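Local structure of A-type flavoprotein (Giardia intestinalis, 2Q9U) at residues 194-199 with 244-249; 199-204 with 304-309. The protein scavenges oxygen in this parasite, probably by passing electrons from flavin mononucleotide to a diiron centre in a beta-lactamase-like domain. All coordinates share one frame; numbering follows the deposited sequence.

Interaction 1: residues 194-199 with 244-249; sequences HLFKEY and AEYDRW. With NO3 (nitrate ion), chain C.
With chi1 at 172°, F196 swings its ring away from its own backbone N and out to Y246, while the bent chain of E245 (CG anti to the backbone N, then a turn at chi2) brings its carboxylate back beside K197. F196 drives one corner of its ring at the phenol: CZ stands 3.3 Å above the plane of the Y246 ring, over its centre, and approaches Y246 CE1 to 3.4 Å. The planes are inclined by 39°. E245 CG adds aliphatic packing at the edge of the F196 ring. Water 1 links the polar parts of the same pair, donating to F196 O and accepting from Y246 OH, which also bonds to F173 N.

K197, extended beyond CG, crosses E245 at about a right angle. Its NZ remains 4.3 Å from E245 OE1, longer than a salt bridge, and water 2 joins these two atoms instead. The direct ion pair of the carboxylate lies within its own helix: R248 NH2 bonds to E245 OE1 at 2.8 Å, on the anti side and tilted from the carboxylate plane. E245 OE2 is bonded by Y306 OH of helix 298-306. Together these partners would probably stabilise the negative charge.

The axes of segments 194-199 and 244-249, on helices 189-204 and 236-250, approach to 11.3 Å and cross at -35°, a spacing bridged by these long side chains. M211 and L215 of helix 208-219 also pack on Y246, W234 of strand 234-235 meets the F196 ring, and helix 298-306 borders 189-204 at H194 and E198.

Interaction 2: residues 199-204 with 304-309; sequences YTANIL and HTYDSG. With NO3 (nitrate ion), chain C.
Y306 meets A201 and T200 at different points along its length, its root against the first and its outer ring against the second. The closest approach is methyl to methylene, A201 CB to Y306 CB at 3.6 Å. From there the ring leans past the alanine at an oblique angle, with A201 CB also 3.8 Å from Y306 CG. Farther out, T200 CG2 lies 4.0 Å from both Y306 CE1 and Y306 OH, and the two side chains cross at a slant.

The threonine rotamer separates its two branches. CG2 is anti to the backbone N (OG1 chi1 -53°) and faces the tyrosine, whereas OG1 turns back to bond to F196 O one helical turn earlier. The phenol hydroxyl is likewise satisfied elsewhere, by E245 OE2 on helix 236-250. No hydrogen bond crosses between 199-204 and 304-309; the contact is apolar, and the small A201 side chain lets the backbones come within 5.7 Å at the CA atoms of A201 and Y306.

S308 OG donates to H304 O at 2.7 Å from above the carbonyl plane. On the far side of 199-204, I203 CG1 lies 3.8 Å above the centre of the Y199 ring, and I203 CD1 packs against a nitrate ion, probably from the crystallisation liquor, which is hydrogen-bonded to H31 and lies within a weak bond of Y199 OH.

Such packing joins the two modules of a flavodiiron protein: helix 189-204 belongs to the metallo-beta-lactamase-like part, and helix 298-306 leads into strand 310-314 of the parallel, flavodoxin-like sheet.

Overall arrangement
Interactions 1 and 2 have centres 8 Å apart and share helix 189-204, with Y199 common to both segments. Along the chain the segments alternate, 194-199 and 199-204 being followed first by 244-249 and then by 304-309. The shared helix packs on both helix 236-250 and helix 298-306, with T200 touching both. The two contacts touch directly: E245 OE2 lies 2.8 Å from Y306 OH, a probable hydrogen bond, and Y246 packs on T200. Interaction 2 joins the beta-lactamase-like and flavodoxin-like regions directly, and interaction 1 is linked to that junction through E245 and Y306. Both lie away from the annotated sites, although Y199 also touches the mu-oxo-diiron group.

Interaction 1: residues 194-199 with 244-249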
loop_
_atom_site.group_PDB
_atom_site.type_symbol
_atom_site.label_atom_id
_atom_site.label_comp_id
_atom_site.label_asym_id
_atom_site.label_seq_id
_atom_site.Cartn_x
_atom_site.Cartn_y
_atom_site.Cartn_z
ATOM N N HIS A 194 11.226 21.814 -3.958
ATOM C CA HIS A 194 10.089 21.137 -3.317
ATOM C C HIS A 194 10.573 20.065 -2.331
ATOM O O HIS A 194 10.122 20.015 -1.184
ATOM C CB HIS A 194 9.160 20.543 -4.382
ATOM C CG HIS A 194 8.155 19.581 -3.842
ATOM N ND1 HIS A 194 6.895 19.963 -3.458
ATOM C CD2 HIS A 194 8.236 18.249 -3.610
ATOM C CE1 HIS A 194 6.228 18.905 -3.024
ATOM N NE2 HIS A 194 7.023 17.852 -3.098
ATOM N N LEU A 195 11.494 19.211 -2.766
ATOM C CA LEU A 195 11.974 18.127 -1.894
ATOM C C LEU A 195 12.881 18.663 -0.784
ATOM O O LEU A 195 12.924 18.106 0.332
ATOM C CB LEU A 195 12.687 17.062 -2.740
ATOM C CG LEU A 195 11.753 16.293 -3.699
ATOM C CD1 LEU A 195 12.608 15.390 -4.600
ATOM C CD2 LEU A 195 10.685 15.466 -2.931
ATOM N N PHE A 196 13.598 19.756 -1.093
ATOM C CA PHE A 196 14.464 20.435 -0.112
ATOM C C PHE A 196 13.576 20.949 1.036
ATOM O O PHE A 196 13.910 20.813 2.214
ATOM C CB PHE A 196 15.205 21.578 -0.821
ATOM C CG PHE A 196 16.001 22.498 0.095
ATOM C CD1 PHE A 196 15.389 23.566 0.758
ATOM C CD2 PHE A 196 17.378 22.318 0.248
ATOM C CE1 PHE A 196 16.146 24.436 1.563
ATOM C CE2 PHE A 196 18.141 23.197 1.036
ATOM C CZ PHE A 196 17.521 24.241 1.693
ATOM N N LYS A 197 12.429 21.525 0.675
ATOM C CA LYS A 197 11.420 21.962 1.669
ATOM C C LYS A 197 10.794 20.805 2.437
ATOM O O LYS A 197 10.561 20.896 3.658
ATOM C CB LYS A 197 10.315 22.789 1.010
ATOM C CG LYS A 197 10.756 24.180 0.590
ATOM C CD LYS A 197 9.602 24.891 -0.147
ATOM C CE LYS A 197 10.042 26.194 -0.776
ATOM N NZ LYS A 197 8.959 26.828 -1.623
ATOM N N GLU A 198 10.525 19.697 1.744
ATOM C CA GLU A 198 9.957 18.546 2.445
ATOM C C GLU A 198 10.968 18.039 3.490
ATOM O O GLU A 198 10.597 17.645 4.613
ATOM C CB GLU A 198 9.573 17.432 1.455
ATOM C CG GLU A 198 8.643 16.371 2.067
ATOM C CD GLU A 198 8.327 15.267 1.082
ATOM O OE1 GLU A 198 9.273 14.571 0.667
ATOM O OE2 GLU A 198 7.146 15.107 0.717
ATOM N N TYR A 199 12.243 18.013 3.103
ATOM C CA TYR A 199 13.293 17.558 4.038
ATOM C C TYR A 199 13.369 18.486 5.261
ATOM O O TYR A 199 13.408 18.030 6.424
ATOM C CB TYR A 199 14.642 17.502 3.328
ATOM C CG TYR A 199 15.689 16.830 4.159
ATOM C CD1 TYR A 199 16.408 17.544 5.127
ATOM C CD2 TYR A 199 15.979 15.467 3.969
ATOM C CE1 TYR A 199 17.401 16.921 5.906
ATOM C CE2 TYR A 199 16.969 14.837 4.729
ATOM C CZ TYR A 199 17.669 15.568 5.702
ATOM O OH TYR A 199 18.634 14.912 6.441
ATOM N N ALA A 244 18.676 30.931 0.750
ATOM C CA ALA A 244 17.579 31.897 1.032
ATOM C C ALA A 244 16.368 31.254 1.720
ATOM O O ALA A 244 15.774 31.865 2.619
ATOM C CB ALA A 244 17.149 32.609 -0.216
ATOM N N GLU A 245 16.007 30.033 1.313
ATOM C CA GLU A 245 14.900 29.309 1.962
ATOM C C GLU A 245 15.229 28.949 3.418
ATOM O O GLU A 245 14.406 29.165 4.319
ATOM C CB GLU A 245 14.538 28.048 1.161
ATOM C CG GLU A 245 13.372 27.202 1.777
ATOM C CD GLU A 245 12.022 27.916 1.767
ATOM O OE1 GLU A 245 11.828 28.822 0.931
ATOM O OE2 GLU A 245 11.149 27.561 2.588
ATOM N N TYR A 246 16.400 28.356 3.657
ATOM C CA TYR A 246 16.834 28.097 5.034
ATOM C C TYR A 246 16.851 29.379 5.877
ATOM O O TYR A 246 16.452 29.385 7.055
ATOM C CB TYR A 246 18.228 27.477 5.048
ATOM C CG TYR A 246 18.296 25.986 4.980
ATOM C CD1 TYR A 246 17.160 25.178 5.140
ATOM C CD2 TYR A 246 19.531 25.361 4.796
ATOM C CE1 TYR A 246 17.256 23.786 5.078
ATOM C CE2 TYR A 246 19.642 23.995 4.748
ATOM C CZ TYR A 246 18.509 23.205 4.889
ATOM O OH TYR A 246 18.677 21.847 4.845
ATOM N N ASP A 247 17.319 30.464 5.276
ATOM C CA ASP A 247 17.377 31.748 5.999
ATOM C C ASP A 247 15.985 32.251 6.405
ATOM O O ASP A 247 15.774 32.621 7.564
ATOM C CB ASP A 247 18.106 32.805 5.174
ATOM C CG ASP A 247 18.324 34.092 5.962
ATOM O OD1 ASP A 247 18.971 34.009 7.024
ATOM O OD2 ASP A 247 17.811 35.158 5.542
ATOM N N ARG A 248 15.050 32.264 5.456
ATOM C CA ARG A 248 13.681 32.658 5.748
ATOM C C ARG A 248 13.094 31.732 6.796
ATOM O O ARG A 248 12.570 32.193 7.811
ATOM C CB ARG A 248 12.806 32.677 4.489
ATOM C CG ARG A 248 13.016 33.904 3.591
ATOM C CD ARG A 248 12.008 33.919 2.420
ATOM N NE ARG A 248 12.038 32.653 1.665
ATOM C CZ ARG A 248 12.762 32.441 0.568
ATOM N NH1 ARG A 248 13.534 33.409 0.073
ATOM N NH2 ARG A 248 12.725 31.256 -0.037
ATOM N N TRP A 249 13.215 30.422 6.581
ATOM C CA TRP A 249 12.649 29.470 7.538
ATOM C C TRP A 249 13.229 29.639 8.944
ATOM O O TRP A 249 12.478 29.632 9.922
ATOM C CB TRP A 249 12.797 28.009 7.052
ATOM C CG TRP A 249 12.562 27.045 8.177
ATOM C CD1 TRP A 249 11.372 26.805 8.820
ATOM C CD2 TRP A 249 13.550 26.241 8.828
ATOM N NE1 TRP A 249 11.561 25.884 9.826
ATOM C CE2 TRP A 249 12.889 25.524 9.862
ATOM C CE3 TRP A 249 14.941 26.059 8.649
ATOM C CZ2 TRP A 249 13.567 24.629 10.708
ATOM C CZ3 TRP A 249 15.625 25.163 9.505
ATOM C CH2 TRP A 249 14.931 24.461 10.525
HETATM N N NO3 C . 18.020 12.013 7.857
HETATM O O1 NO3 C . 16.685 11.727 7.666
HETATM O O2 NO3 C . 18.850 11.983 6.766
HETATM O O3 NO3 C . 18.534 12.376 9.083
HETATM O O HOH W 1 16.751 20.449 3.287
HETATM O O HOH W 2 10.637 29.190 -1.658
#

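Interaction 2: residues 199-204 with 304-309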
loop_
_atom_site.group_PDB
_atom_site.type_symbol
_atom_site.label_atom_id
_atom_site.label_comp_id
_atom_site.label_asym_id
_atom_site.label_seq_id
_atom_site.Cartn_x
_atom_site.Cartn_y
_atom_site.Cartn_z
ATOM N N TYR A 199 12.243 18.013 3.103
ATOM C CA TYR A 199 13.293 17.558 4.038
ATOM C C TYR A 199 13.369 18.486 5.261
ATOM O O TYR A 199 13.408 18.030 6.424
ATOM C CB TYR A 199 14.642 17.502 3.328
ATOM C CG TYR A 199 15.689 16.830 4.159
ATOM C CD1 TYR A 199 16.408 17.544 5.127
ATOM C CD2 TYR A 199 15.979 15.467 3.969
ATOM C CE1 TYR A 199 17.401 16.921 5.906
ATOM C CE2 TYR A 199 16.969 14.837 4.729
ATOM C CZ TYR A 199 17.669 15.568 5.702
ATOM O OH TYR A 199 18.634 14.912 6.441
ATOM N N THR A 200 13.387 19.787 5.002
ATOM C CA THR A 200 13.421 20.797 6.074
ATOM C C THR A 200 12.257 20.616 7.056
ATOM O O THR A 200 12.450 20.554 8.284
ATOM C CB THR A 200 13.367 22.217 5.502
ATOM O OG1 THR A 200 14.390 22.358 4.518
ATOM C CG2 THR A 200 13.613 23.229 6.622
ATOM N N ALA A 201 11.048 20.530 6.498
ATOM C CA ALA A 201 9.830 20.374 7.289
ATOM C C ALA A 201 9.870 19.126 8.175
ATOM O O ALA A 201 9.491 19.186 9.354
ATOM C CB ALA A 201 8.573 20.320 6.316
ATOM N N ASN A 202 10.353 18.002 7.623
ATOM C CA ASN A 202 10.261 16.690 8.296
ATOM C C ASN A 202 11.409 16.340 9.212
ATOM O O ASN A 202 11.230 15.569 10.140
ATOM C CB ASN A 202 10.140 15.561 7.272
ATOM C CG ASN A 202 8.736 15.440 6.722
ATOM O OD1 ASN A 202 7.899 14.739 7.285
ATOM N ND2 ASN A 202 8.473 16.128 5.616
ATOM N N ILE A 203 12.589 16.873 8.924
ATOM C CA ILE A 203 13.799 16.493 9.671
ATOM C C ILE A 203 14.246 17.643 10.570
ATOM O O ILE A 203 14.648 17.430 11.724
ATOM C CB ILE A 203 14.937 16.036 8.727
ATOM C CG1 ILE A 203 14.429 14.957 7.732
ATOM C CG2 ILE A 203 16.198 15.589 9.538
ATOM C CD1 ILE A 203 13.827 13.735 8.400
ATOM N N LEU A 204 14.124 18.861 10.056
ATOM C CA LEU A 204 14.722 20.008 10.721
ATOM C C LEU A 204 13.725 20.910 11.412
ATOM O O LEU A 204 14.121 21.919 12.019
ATOM C CB LEU A 204 15.570 20.813 9.707
ATOM C CG LEU A 204 16.687 20.081 8.926
ATOM C CD1 LEU A 204 17.297 21.008 7.850
ATOM C CD2 LEU A 204 17.783 19.513 9.821
ATOM N N HIS A 304 3.145 20.495 4.032
ATOM C CA HIS A 304 2.173 21.536 3.772
ATOM C C HIS A 304 1.959 22.480 4.932
ATOM O O HIS A 304 1.837 23.675 4.723
ATOM C CB HIS A 304 0.858 20.961 3.189
ATOM C CG HIS A 304 1.029 20.483 1.783
ATOM N ND1 HIS A 304 1.258 21.350 0.737
ATOM C CD2 HIS A 304 1.067 19.236 1.253
ATOM C CE1 HIS A 304 1.385 20.663 -0.388
ATOM N NE2 HIS A 304 1.288 19.379 -0.097
ATOM N N THR A 305 1.952 21.948 6.146
ATOM C CA THR A 305 1.831 22.779 7.351
ATOM C C THR A 305 3.050 23.697 7.547
ATOM O O THR A 305 2.900 24.813 8.062
ATOM C CB THR A 305 1.578 21.942 8.630
ATOM O OG1 THR A 305 2.627 20.971 8.821
ATOM C CG2 THR A 305 0.219 21.208 8.553
ATOM N N TYR A 306 4.230 23.197 7.214
ATOM C CA TYR A 306 5.457 23.994 7.105
ATOM C C TYR A 306 5.269 25.448 6.609
ATOM O O TYR A 306 5.653 26.361 7.254
ATOM C CB TYR A 306 6.505 23.245 6.279
ATOM C CG TYR A 306 7.764 23.992 5.907
ATOM C CD1 TYR A 306 8.774 24.147 6.785
ATOM C CD2 TYR A 306 7.948 24.501 4.644
ATOM C CE1 TYR A 306 9.934 24.807 6.432
ATOM C CE2 TYR A 306 9.062 25.163 4.285
ATOM C CZ TYR A 306 10.067 25.309 5.192
ATOM O OH TYR A 306 11.196 25.944 4.853
ATOM N N ASP A 307 4.604 25.592 5.472
ATOM C CA ASP A 307 4.572 26.871 4.773
ATOM C C ASP A 307 3.138 27.345 4.558
ATOM O O ASP A 307 2.861 28.121 3.643
ATOM C CB ASP A 307 5.297 26.766 3.431
ATOM C CG ASP A 307 4.571 25.872 2.444
ATOM O OD1 ASP A 307 3.588 25.215 2.847
ATOM O OD2 ASP A 307 4.983 25.827 1.266
ATOM N N SER A 308 2.231 26.876 5.408
ATOM C CA SER A 308 0.877 27.427 5.470
ATOM C C SER A 308 0.886 28.614 6.424
ATOM O O SER A 308 1.604 28.606 7.441
ATOM C CB SER A 308 -0.123 26.369 5.993
ATOM O OG SER A 308 -0.253 25.287 5.093
ATOM N N GLY A 309 0.060 29.603 6.107
ATOM C CA GLY A 309 -0.167 30.758 6.964
ATOM C C GLY A 309 -1.239 30.442 7.989
ATOM O O GLY A 309 -1.340 31.123 8.996
HETATM N N NO3 C . 18.020 12.013 7.857
HETATM O O1 NO3 C . 16.685 11.727 7.666
HETATM O O2 NO3 C . 18.850 11.983 6.766
HETATM O O3 NO3 C . 18.534 12.376 9.083
#